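Local structure of 35 kDa hemin binding protein (Porphyromonas gingivalis, 5Y1A) at residues 31-39 / 137-146; 320-328 / 336-344. The protein is a secreted virulence protein that probably binds hemin, leaves the cell by the type IX secretion system and carries a thioredoxin domain probably active in thiol-disulfide electron transfer. All coordinates share one frame; numbering follows the deposited sequence.

Interaction 1: residues 31-39 / 137-146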
ATOM      1  N   LYS A  31      23.624  10.804  11.740  1.00 27.94           N
ATOM      2  CA  LYS A  31      22.223  10.501  12.164  1.00 28.11           C
ATOM      3  C   LYS A  31      22.051   9.108  12.784  1.00 26.67           C
ATOM      4  O   LYS A  31      21.303   8.964  13.771  1.00 26.49           O
ATOM      5  CB  LYS A  31      21.247  10.646  10.988  1.00 28.65           C
ATOM      6  CG  LYS A  31      20.478  11.958  10.934  1.00 32.65           C
ATOM      7  CD  LYS A  31      19.053  11.830  11.480  1.00 36.55           C
ATOM      8  CE  LYS A  31      18.982  12.108  12.978  1.00 38.71           C
ATOM      9  NZ  LYS A  31      17.656  11.700  13.531  1.00 40.74           N
ATOM     10  N   GLY A  32      22.713   8.086  12.214  1.00 25.05           N
ATOM     11  CA  GLY A  32      22.458   6.717  12.648  1.00 21.91           C
ATOM     12  C   GLY A  32      23.138   5.545  11.961  1.00 20.55           C
ATOM     13  O   GLY A  32      23.899   5.710  10.992  1.00 19.98           O
ATOM     14  N   SER A  33      22.830   4.353  12.481  1.00 19.26           N
ATOM     15  CA  SER A  33      23.422   3.085  12.036  1.00 18.23           C
ATOM     16  C   SER A  33      22.902   2.640  10.682  1.00 17.85           C
ATOM     17  O   SER A  33      23.520   1.790  10.042  1.00 17.27           O
ATOM     18  CB  SER A  33      23.088   1.958  13.017  1.00 17.98           C
ATOM     19  OG  SER A  33      23.482   2.257  14.336  1.00 18.06           O
ATOM     20  N   PHE A  34      21.741   3.164  10.269  1.00 16.55           N
ATOM     21  CA  PHE A  34      21.012   2.567   9.155  1.00 15.82           C
ATOM     22  C   PHE A  34      20.974   3.437   7.884  1.00 15.62           C
ATOM     23  O   PHE A  34      21.259   4.623   7.935  1.00 16.60           O
ATOM     24  CB  PHE A  34      19.593   2.158   9.635  1.00 15.46           C
ATOM     25  CG  PHE A  34      19.601   1.290  10.847  1.00 14.57           C
ATOM     26  CD1 PHE A  34      20.005  -0.040  10.760  1.00 14.46           C
ATOM     27  CD2 PHE A  34      19.235   1.790  12.080  1.00 14.21           C
ATOM     28  CE1 PHE A  34      20.050  -0.855  11.885  1.00 15.17           C
ATOM     29  CE2 PHE A  34      19.267   0.984  13.206  1.00 15.79           C
ATOM     30  CZ  PHE A  34      19.679  -0.354  13.103  1.00 13.54           C
ATOM     31  N   LYS A  35      20.587   2.834   6.763  0.50 15.60           N
ATOM     32  CA  LYS A  35      20.561   3.507   5.464  0.50 14.99           C
ATOM     33  C   LYS A  35      19.212   4.196   5.232  0.50 14.70           C
ATOM     34  O   LYS A  35      18.190   3.526   5.166  0.50 14.12           O
ATOM     35  CB  LYS A  35      20.802   2.474   4.361  0.50 15.44           C
ATOM     36  CG  LYS A  35      20.631   2.997   2.937  0.50 15.29           C
ATOM     37  CD  LYS A  35      20.835   1.876   1.906  0.50 15.44           C
ATOM     38  CE  LYS A  35      19.589   0.976   1.797  0.50 15.94           C
ATOM     39  NZ  LYS A  35      19.806  -0.114   0.792  0.50 15.42           N
ATOM     40  N   LYS A  36      19.233   5.519   5.075  1.00 14.55           N
ATOM     41  CA  LYS A  36      18.004   6.326   4.953  1.00 14.47           C
ATOM     42  C   LYS A  36      17.273   6.155   3.615  1.00 14.57           C
ATOM     43  O   LYS A  36      17.866   6.281   2.540  1.00 13.93           O
ATOM     44  CB  LYS A  36      18.350   7.812   5.213  1.00 15.05           C
ATOM     45  CG  LYS A  36      17.222   8.829   5.079  1.00 17.04           C
ATOM     46  CD  LYS A  36      16.285   8.774   6.266  1.00 16.98           C
ATOM     47  CE  LYS A  36      15.193   9.869   6.260  1.00 18.29           C
ATOM     48  NZ  LYS A  36      15.616  11.147   6.896  1.00 23.42           N
ATOM     49  N   ASN A  37      15.974   5.866   3.716  1.00 13.11           N
ATOM     50  CA  ASN A  37      15.043   5.972   2.584  1.00 12.00           C
ATOM     51  C   ASN A  37      14.104   7.128   2.875  1.00 11.59           C
ATOM     52  O   ASN A  37      13.803   7.386   4.032  1.00 12.63           O
ATOM     53  CB  ASN A  37      14.217   4.697   2.423  1.00 12.10           C
ATOM     54  CG  ASN A  37      15.086   3.487   2.124  1.00 12.98           C
ATOM     55  OD1 ASN A  37      16.037   3.589   1.357  1.00 15.58           O
ATOM     56  ND2 ASN A  37      14.780   2.359   2.737  1.00 12.86           N
ATOM     57  N   VAL A  38      13.649   7.791   1.817  1.00 11.56           N
ATOM     58  CA  VAL A  38      12.841   8.994   1.923  1.00 10.78           C
ATOM     59  C   VAL A  38      11.426   8.661   1.496  1.00 10.83           C
ATOM     60  O   VAL A  38      11.229   8.029   0.473  1.00 12.36           O
ATOM     61  CB  VAL A  38      13.422  10.128   1.049  1.00 10.20           C
ATOM     62  CG1 VAL A  38      12.339  11.242   0.804  1.00 10.34           C
ATOM     63  CG2 VAL A  38      14.617  10.753   1.732  1.00 10.12           C
ATOM     64  N   VAL A  39      10.452   9.077   2.305  1.00 10.60           N
ATOM     65  CA  VAL A  39       9.029   8.990   1.959  1.00 10.48           C
ATOM     66  C   VAL A  39       8.525  10.368   1.537  1.00  9.69           C
ATOM     67  O   VAL A  39       8.813  11.367   2.189  1.00 11.01           O
ATOM     68  CB  VAL A  39       8.207   8.474   3.195  1.00 10.25           C
ATOM     69  CG1 VAL A  39       6.692   8.562   2.947  1.00 11.44           C
ATOM     70  CG2 VAL A  39       8.627   7.049   3.550  1.00  9.94           C
ATOM     71  N   GLY A 137      15.857  15.671   2.839  1.00 17.60           N
ATOM     72  CA  GLY A 137      15.257  14.491   3.479  1.00 17.34           C
ATOM     73  C   GLY A 137      16.271  13.388   3.702  1.00 17.65           C
ATOM     74  O   GLY A 137      16.253  12.732   4.748  1.00 16.75           O
ATOM     75  N   PHE A 138      17.172  13.190   2.726  1.00 17.25           N
ATOM     76  CA  PHE A 138      18.241  12.214   2.879  1.00 17.54           C
ATOM     77  C   PHE A 138      19.280  12.547   3.950  1.00 18.34           C
ATOM     78  O   PHE A 138      19.843  11.625   4.558  1.00 17.25           O
ATOM     79  CB  PHE A 138      18.929  11.920   1.550  1.00 16.92           C
ATOM     80  CG  PHE A 138      18.204  10.902   0.736  1.00 15.80           C
ATOM     81  CD1 PHE A 138      18.125   9.578   1.171  1.00 14.56           C
ATOM     82  CD2 PHE A 138      17.578  11.262  -0.445  1.00 16.32           C
ATOM     83  CE1 PHE A 138      17.453   8.637   0.426  1.00 14.01           C
ATOM     84  CE2 PHE A 138      16.877  10.312  -1.203  1.00 14.91           C
ATOM     85  CZ  PHE A 138      16.821   9.000  -0.767  1.00 13.80           C
ATOM     86  N   GLY A 139      19.523  13.841   4.162  1.00 19.03           N
ATOM     87  CA  GLY A 139      20.539  14.301   5.130  1.00 20.63           C
ATOM     88  C   GLY A 139      21.900  13.694   4.827  1.00 20.65           C
ATOM     89  O   GLY A 139      22.353  13.706   3.674  1.00 22.08           O
ATOM     90  N   ASP A 140      22.545  13.119   5.840  1.00 21.55           N
ATOM     91  CA  ASP A 140      23.834  12.437   5.626  1.00 21.01           C
ATOM     92  C   ASP A 140      23.698  11.011   5.061  1.00 20.94           C
ATOM     93  O   ASP A 140      24.687  10.271   4.974  1.00 21.76           O
ATOM     94  CB  ASP A 140      24.687  12.464   6.920  1.00 21.82           C
ATOM     95  CG  ASP A 140      24.103  11.607   8.056  1.00 21.99           C
ATOM     96  OD1 ASP A 140      23.103  10.869   7.858  1.00 19.59           O
ATOM     97  OD2 ASP A 140      24.666  11.656   9.172  1.00 23.36           O
ATOM     98  N   GLY A 141      22.472  10.614   4.699  1.00 19.81           N
ATOM     99  CA  GLY A 141      22.196   9.298   4.121  1.00 18.71           C
ATOM    100  C   GLY A 141      21.937   8.190   5.133  1.00 17.53           C
ATOM    101  O   GLY A 141      21.685   7.044   4.750  1.00 17.58           O
ATOM    102  N   THR A 142      22.002   8.534   6.420  1.00 17.15           N
ATOM    103  CA  THR A 142      21.811   7.562   7.488  1.00 17.21           C
ATOM    104  C   THR A 142      20.581   7.881   8.341  1.00 15.66           C
ATOM    105  O   THR A 142      20.068   8.999   8.345  1.00 15.29           O
ATOM    106  CB  THR A 142      23.030   7.476   8.443  1.00 16.44           C
ATOM    107  OG1 THR A 142      23.035   8.609   9.312  1.00 20.13           O
ATOM    108  CG2 THR A 142      24.338   7.407   7.672  1.00 20.06           C
ATOM    109  N   ALA A 143      20.161   6.903   9.119  1.00 15.19           N
ATOM    110  CA  ALA A 143      18.944   7.035   9.915  1.00 14.76           C
ATOM    111  C   ALA A 143      19.083   6.155  11.149  1.00 14.32           C
ATOM    112  O   ALA A 143      19.789   5.127  11.106  1.00 15.11           O
ATOM    113  CB  ALA A 143      17.742   6.612   9.075  1.00 15.44           C
ATOM    114  N   PRO A 144      18.450   6.551  12.269  1.00 12.79           N
ATOM    115  CA  PRO A 144      18.507   5.783  13.513  1.00 12.67           C
ATOM    116  C   PRO A 144      17.449   4.672  13.642  1.00 12.64           C
ATOM    117  O   PRO A 144      17.233   4.172  14.727  1.00 13.67           O
ATOM    118  CB  PRO A 144      18.275   6.863  14.568  1.00 12.10           C
ATOM    119  CG  PRO A 144      17.325   7.780  13.914  1.00 13.68           C
ATOM    120  CD  PRO A 144      17.751   7.847  12.468  1.00 13.35           C
ATOM    121  N   ALA A 145      16.797   4.311  12.535  1.00 12.14           N
ATOM    122  CA  ALA A 145      15.886   3.160  12.511  1.00 11.87           C
ATOM    123  C   ALA A 145      15.929   2.519  11.146  1.00 12.26           C
ATOM    124  O   ALA A 145      16.393   3.135  10.170  1.00 12.31           O
ATOM    125  CB  ALA A 145      14.448   3.583  12.876  1.00 11.00           C
ATOM    126  N   GLU A 146      15.459   1.273  11.077  1.00 12.41           N
ATOM    127  CA  GLU A 146      15.348   0.565   9.812  1.00 14.99           C
ATOM    128  C   GLU A 146      14.095  -0.289   9.904  1.00 14.07           C
ATOM    129  O   GLU A 146      13.720  -0.753  10.997  1.00 13.21           O
ATOM    130  CB  GLU A 146      16.598  -0.297   9.584  1.00 15.45           C
ATOM    131  CG  GLU A 146      16.530  -1.335   8.494  1.00 19.52           C
ATOM    132  CD  GLU A 146      17.745  -2.241   8.538  1.00 19.48           C
ATOM    133  OE1 GLU A 146      17.662  -3.338   9.150  1.00 25.72           O
ATOM    134  OE2 GLU A 146      18.783  -1.826   7.976  1.00 22.79           O
TER
HETATM  135  O   HOH W   1      19.299   0.180   6.553  1.00 18.30           O
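Phe34 and Ala143 form an antiparallel, hydrogen-bonded pair between the start of strand 34-44 and the short strand 142-143, in the mixed sheet of the thioredoxin domain, where strand 34-44 also pairs with 73-79 and 109-112. Phe34 N donates to Ala143 O (2.9 Å), and Ala143 N donates to Phe34 O (2.8 Å). Lys36 N then binds Gly141 O almost straight, with an N-H...O angle of 171°. Gly141 ends the type II' turn that starts at Phe138, the last residue of helix 127-138.

Side-chain polar bonds flank this pairing. Asp140 OD2 accepts from Lys31 N through its syn lone pair (2.9 Å). Asp140 OD1 takes both Thr142 N, an Asx turn, and Thr142 OG1, from one face of the carboxylate. Thr142 OG1 also receives weak bonds from Lys31 N and Gly32 N. The Lys36 chain bends at chi2 (75°) and chi4, which brings NZ to Gly137 O at 2.7 Å.

Two rings make CH-pi contacts. Val38 CG2 sits over the centre of the Phe138 ring, 3.5 Å from its centroid, while Lys36 O lies at the ring edge. Glu146 CB covers one face of Phe34, 4.0 Å from the centroid. A water links Glu146 OE2 to Lys35 N, and Glu146 OE1 binds Asn148.

Three donors hold the Asp140 carboxylate, which probably favours its ionised form. The Lys36 ammonium, set at the carbonyl end of a helix, would be favoured by the helix dipole.

Interaction 2: residues 320-328 / 336-344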
ATOM      1  N   SER A 320     -11.217 -26.089 -20.360  1.00 19.29           N
ATOM      2  CA  SER A 320      -9.773 -25.990 -20.669  1.00 19.14           C
ATOM      3  C   SER A 320      -9.028 -25.064 -19.723  1.00 18.33           C
ATOM      4  O   SER A 320      -8.227 -24.250 -20.145  1.00 18.11           O
ATOM      5  CB  SER A 320      -9.545 -25.567 -22.131  1.00 19.69           C
ATOM      6  OG  SER A 320     -10.226 -26.460 -22.997  1.00 22.25           O
ATOM      7  N   LEU A 321      -9.310 -25.197 -18.429  1.00 17.72           N
ATOM      8  CA  LEU A 321      -8.713 -24.311 -17.428  1.00 16.64           C
ATOM      9  C   LEU A 321      -7.209 -24.515 -17.343  1.00 15.96           C
ATOM     10  O   LEU A 321      -6.727 -25.662 -17.210  1.00 16.03           O
ATOM     11  CB  LEU A 321      -9.358 -24.555 -16.059  1.00 16.27           C
ATOM     12  CG  LEU A 321     -10.873 -24.311 -15.956  1.00 16.92           C
ATOM     13  CD1 LEU A 321     -11.334 -24.700 -14.546  1.00 16.40           C
ATOM     14  CD2 LEU A 321     -11.228 -22.853 -16.283  1.00 15.82           C
ATOM     15  N   VAL A 322      -6.470 -23.410 -17.430  1.00 15.70           N
ATOM     16  CA  VAL A 322      -5.026 -23.455 -17.321  1.00 15.69           C
ATOM     17  C   VAL A 322      -4.656 -23.561 -15.840  1.00 15.96           C
ATOM     18  O   VAL A 322      -5.468 -23.192 -14.978  1.00 15.68           O
ATOM     19  CB  VAL A 322      -4.335 -22.209 -17.955  1.00 16.06           C
ATOM     20  CG1 VAL A 322      -4.684 -22.095 -19.445  1.00 15.62           C
ATOM     21  CG2 VAL A 322      -4.670 -20.916 -17.179  1.00 17.79           C
ATOM     22  N   PRO A 323      -3.438 -24.057 -15.544  1.00 16.37           N
ATOM     23  CA  PRO A 323      -3.004 -24.182 -14.154  1.00 16.06           C
ATOM     24  C   PRO A 323      -3.100 -22.863 -13.393  1.00 15.56           C
ATOM     25  O   PRO A 323      -2.793 -21.788 -13.923  1.00 15.39           O
ATOM     26  CB  PRO A 323      -1.554 -24.648 -14.287  1.00 15.96           C
ATOM     27  CG  PRO A 323      -1.586 -25.472 -15.551  1.00 15.95           C
ATOM     28  CD  PRO A 323      -2.408 -24.584 -16.463  1.00 16.36           C
ATOM     29  N   GLY A 324      -3.568 -22.967 -12.162  1.00 14.92           N
ATOM     30  CA  GLY A 324      -3.786 -21.804 -11.330  1.00 14.66           C
ATOM     31  C   GLY A 324      -4.856 -22.117 -10.310  1.00 14.34           C
ATOM     32  O   GLY A 324      -5.392 -23.236 -10.266  1.00 15.23           O
ATOM     33  N   VAL A 325      -5.156 -21.135  -9.470  1.00 13.96           N
ATOM     34  CA  VAL A 325      -6.169 -21.310  -8.450  1.00 14.03           C
ATOM     35  C   VAL A 325      -7.463 -20.659  -8.933  1.00 13.78           C
ATOM     36  O   VAL A 325      -7.437 -19.574  -9.521  1.00 14.56           O
ATOM     37  CB  VAL A 325      -5.751 -20.687  -7.086  1.00 14.90           C
ATOM     38  CG1 VAL A 325      -6.893 -20.842  -6.089  1.00 16.71           C
ATOM     39  CG2 VAL A 325      -4.476 -21.342  -6.550  1.00 15.36           C
ATOM     40  N   TYR A 326      -8.577 -21.364  -8.710  1.00 13.66           N
ATOM     41  CA  TYR A 326      -9.923 -20.885  -9.049  1.00 14.29           C
ATOM     42  C   TYR A 326     -10.831 -20.913  -7.827  1.00 15.15           C
ATOM     43  O   TYR A 326     -10.657 -21.745  -6.938  1.00 15.29           O
ATOM     44  CB  TYR A 326     -10.531 -21.755 -10.152  1.00 14.06           C
ATOM     45  CG  TYR A 326      -9.720 -21.718 -11.431  1.00 13.48           C
ATOM     46  CD1 TYR A 326     -10.072 -20.865 -12.484  1.00 15.67           C
ATOM     47  CD2 TYR A 326      -8.587 -22.511 -11.573  1.00 13.44           C
ATOM     48  CE1 TYR A 326      -9.312 -20.824 -13.662  1.00 13.35           C
ATOM     49  CE2 TYR A 326      -7.800 -22.468 -12.749  1.00 13.44           C
ATOM     50  CZ  TYR A 326      -8.185 -21.622 -13.785  1.00 14.40           C
ATOM     51  OH  TYR A 326      -7.440 -21.570 -14.940  1.00 13.68           O
ATOM     52  N   VAL A 327     -11.795 -20.005  -7.794  1.00 17.06           N
ATOM     53  CA  VAL A 327     -12.851 -20.041  -6.779  1.00 18.33           C
ATOM     54  C   VAL A 327     -14.144 -20.507  -7.433  1.00 18.86           C
ATOM     55  O   VAL A 327     -14.599 -19.918  -8.421  1.00 18.98           O
ATOM     56  CB  VAL A 327     -13.058 -18.648  -6.139  1.00 18.94           C
ATOM     57  CG1 VAL A 327     -14.205 -18.678  -5.113  1.00 20.83           C
ATOM     58  CG2 VAL A 327     -11.779 -18.189  -5.468  1.00 20.79           C
ATOM     59  N   VAL A 328     -14.724 -21.578  -6.902  1.00 18.67           N
ATOM     60  CA  VAL A 328     -15.993 -22.054  -7.415  1.00 19.70           C
ATOM     61  C   VAL A 328     -17.055 -21.628  -6.424  1.00 20.86           C
ATOM     62  O   VAL A 328     -16.971 -21.964  -5.248  1.00 19.84           O
ATOM     63  CB  VAL A 328     -16.036 -23.580  -7.560  1.00 19.44           C
ATOM     64  CG1 VAL A 328     -17.357 -24.005  -8.207  1.00 19.69           C
ATOM     65  CG2 VAL A 328     -14.832 -24.073  -8.376  1.00 20.61           C
ATOM     66  N   MET A 336     -24.914 -20.709  -0.285  1.00 21.36           N
ATOM     67  CA  MET A 336     -23.902 -20.348  -1.282  1.00 22.60           C
ATOM     68  C   MET A 336     -22.517 -20.658  -0.695  1.00 23.10           C
ATOM     69  O   MET A 336     -22.092 -20.026   0.283  1.00 23.58           O
ATOM     70  CB  MET A 336     -24.046 -18.868  -1.694  1.00 22.44           C
ATOM     71  CG  MET A 336     -23.070 -18.377  -2.778  1.00 23.78           C
ATOM     72  SD  MET A 336     -23.225 -16.614  -3.225  1.00 22.69           S
ATOM     73  CE  MET A 336     -24.852 -16.592  -3.989  1.00 25.92           C
ATOM     74  N   HIS A 337     -21.852 -21.643  -1.295  1.00 22.96           N
ATOM     75  CA  HIS A 337     -20.524 -22.153  -0.870  1.00 24.33           C
ATOM     76  C   HIS A 337     -19.417 -21.597  -1.763  1.00 24.39           C
ATOM     77  O   HIS A 337     -19.656 -21.319  -2.939  1.00 24.16           O
ATOM     78  CB  HIS A 337     -20.468 -23.676  -1.025  1.00 24.39           C
ATOM     79  CG  HIS A 337     -21.567 -24.413  -0.323  1.00 26.45           C
ATOM     80  ND1 HIS A 337     -21.477 -24.803   0.998  1.00 27.64           N
ATOM     81  CD2 HIS A 337     -22.765 -24.862  -0.766  1.00 27.36           C
ATOM     82  CE1 HIS A 337     -22.572 -25.460   1.337  1.00 27.71           C
ATOM     83  NE2 HIS A 337     -23.376 -25.499   0.289  1.00 28.16           N
ATOM     84  N   PHE A 338     -18.214 -21.440  -1.209  1.00 24.57           N
ATOM     85  CA  PHE A 338     -17.043 -20.989  -1.966  1.00 24.76           C
ATOM     86  C   PHE A 338     -15.953 -22.043  -1.769  1.00 25.00           C
ATOM     87  O   PHE A 338     -15.579 -22.333  -0.635  1.00 24.78           O
ATOM     88  CB  PHE A 338     -16.551 -19.624  -1.463  1.00 25.44           C
ATOM     89  CG  PHE A 338     -17.545 -18.503  -1.671  1.00 27.11           C
ATOM     90  CD1 PHE A 338     -17.366 -17.578  -2.693  1.00 28.60           C
ATOM     91  CD2 PHE A 338     -18.671 -18.388  -0.852  1.00 28.21           C
ATOM     92  CE1 PHE A 338     -18.290 -16.542  -2.901  1.00 29.29           C
ATOM     93  CE2 PHE A 338     -19.596 -17.370  -1.042  1.00 28.93           C
ATOM     94  CZ  PHE A 338     -19.405 -16.438  -2.066  1.00 28.77           C
ATOM     95  N   LEU A 339     -15.492 -22.640  -2.868  1.00 23.60           N
ATOM     96  CA  LEU A 339     -14.464 -23.675  -2.834  1.00 23.46           C
ATOM     97  C   LEU A 339     -13.274 -23.159  -3.609  1.00 22.30           C
ATOM     98  O   LEU A 339     -13.440 -22.547  -4.650  1.00 21.98           O
ATOM     99  CB  LEU A 339     -14.950 -24.957  -3.499  1.00 23.81           C
ATOM    100  CG  LEU A 339     -15.954 -25.909  -2.869  1.00 26.89           C
ATOM    101  CD1 LEU A 339     -16.821 -26.422  -3.987  1.00 29.70           C
ATOM    102  CD2 LEU A 339     -15.242 -27.077  -2.181  1.00 29.47           C
ATOM    103  N   LYS A 340     -12.079 -23.379  -3.075  1.00 21.01           N
ATOM    104  CA  LYS A 340     -10.850 -23.006  -3.765  1.00 20.99           C
ATOM    105  C   LYS A 340     -10.347 -24.274  -4.465  1.00 19.89           C
ATOM    106  O   LYS A 340     -10.096 -25.288  -3.803  1.00 20.90           O
ATOM    107  CB  LYS A 340      -9.827 -22.478  -2.753  1.00 20.71           C
ATOM    108  CG  LYS A 340      -8.559 -21.888  -3.355  1.00 23.05           C
ATOM    109  CD  LYS A 340      -7.483 -21.574  -2.278  1.00 23.87           C
ATOM    110  CE  LYS A 340      -7.844 -20.388  -1.366  1.00 27.35           C
ATOM    111  NZ  LYS A 340      -6.580 -19.776  -0.772  1.00 26.67           N
ATOM    112  N   VAL A 341     -10.251 -24.241  -5.795  1.00 17.69           N
ATOM    113  CA  VAL A 341      -9.754 -25.389  -6.560  1.00 16.65           C
ATOM    114  C   VAL A 341      -8.406 -25.052  -7.207  1.00 15.57           C
ATOM    115  O   VAL A 341      -8.266 -24.007  -7.840  1.00 14.65           O
ATOM    116  CB  VAL A 341     -10.779 -25.813  -7.649  1.00 17.04           C
ATOM    117  CG1 VAL A 341     -10.177 -26.876  -8.560  1.00 18.59           C
ATOM    118  CG2 VAL A 341     -12.070 -26.326  -6.977  1.00 19.33           C
ATOM    119  N   LEU A 342      -7.417 -25.932  -7.055  1.00 14.12           N
ATOM    120  CA  LEU A 342      -6.125 -25.675  -7.688  1.00 14.17           C
ATOM    121  C   LEU A 342      -5.951 -26.609  -8.893  1.00 13.69           C
ATOM    122  O   LEU A 342      -5.940 -27.832  -8.756  1.00 13.59           O
ATOM    123  CB  LEU A 342      -4.978 -25.837  -6.689  1.00 14.31           C
ATOM    124  CG  LEU A 342      -3.609 -25.332  -7.160  1.00 16.03           C
ATOM    125  CD1 LEU A 342      -2.834 -24.769  -5.970  1.00 16.09           C
ATOM    126  CD2 LEU A 342      -2.797 -26.423  -7.811  1.00 16.08           C
ATOM    127  N   VAL A 343      -5.872 -26.014 -10.077  1.00 14.48           N
ATOM    128  CA  VAL A 343      -5.639 -26.778 -11.304  1.00 14.70           C
ATOM    129  C   VAL A 343      -4.112 -26.865 -11.453  1.00 15.19           C
ATOM    130  O   VAL A 343      -3.444 -25.831 -11.585  1.00 14.25           O
ATOM    131  CB  VAL A 343      -6.301 -26.092 -12.559  1.00 15.09           C
ATOM    132  CG1 VAL A 343      -5.859 -26.789 -13.869  1.00 16.31           C
ATOM    133  CG2 VAL A 343      -7.841 -26.019 -12.422  1.00 13.90           C
ATOM    134  N   PRO A 344      -3.538 -28.090 -11.397  1.00 16.99           N
ATOM    135  CA  PRO A 344      -2.066 -28.225 -11.340  1.00 17.92           C
ATOM    136  C   PRO A 344      -1.363 -28.005 -12.686  1.00 18.95           C
ATOM    137  O   PRO A 344      -1.931 -28.366 -13.715  1.00 20.62           O
ATOM    138  CB  PRO A 344      -1.870 -29.678 -10.901  1.00 18.33           C
ATOM    139  CG  PRO A 344      -3.046 -30.386 -11.437  1.00 17.59           C
ATOM    140  CD  PRO A 344      -4.205 -29.402 -11.374  1.00 17.22           C
TER
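This contact is an antiparallel beta hairpin, strands 324-332 and 335-343, at the C-terminal end of the chain. It forms one side of a four-stranded antiparallel sheet, in which 335-343 is an outermost strand and 324-332 also pairs with 305-309. The domain is consistent with the C-terminal domain carried by cargo of the type IX secretion system.

The register is regular. Gly324 with Val343, Tyr326 with Val341 and Val328 with Leu339 are hydrogen-bonded pairs, each with two N-H...O bonds. Val325 with Leu342 and Val327 with Lys340 are the non-hydrogen-bonded pairs between them. The axes of 324-328 and 336-343 come within 4.6 Å and run at 162°.

The face with Tyr326, Val328, Val341 and Val343 turns to the domain interior, where Ile297 and Val292 touch it. Val328 CG2 meets Val341 CG2 at 3.8 Å, across a diagonal of the pairing. On the other face Val325 splits its branches: CG1 presses on Lys340 CG at a tight 3.4 Å, and CG2 touches Leu342 CD1 at 3.8 Å. Lys340 NZ goes on to a salt bridge with Asp159, while Val325 and Val327 also touch Thr156.

Tyr326 has CG beside its backbone N (chi1 -61°), and its ring runs back along the strand toward Val322. Val343 CG2 packs against CE2 of that ring at 3.6 Å. The phenol OH of Tyr326 donates to Val322 O at 2.6 Å.

The two interactions lie on opposite sides of the chain's centre, with centres 45 Å apart and nearest atoms about 30 Å apart. They do not touch. Interaction 1 joins the first strand of the thioredoxin fold to strands 142-143 and 145-153. Interaction 2 belongs to the C-terminal domain. The chain between 153 and 161 relates them indirectly: strand 145-153, which begins at interaction 1, leads toward Thr156 and Asp159, and these meet the face of the 320-328 / 336-344 hairpin carrying Val325, Val327 and Lys340. Strand 34-44, used in interaction 1, also leads toward Cys48 and Cys51, a CxxC pair at a helix start that probably forms the thioredoxin-type redox site.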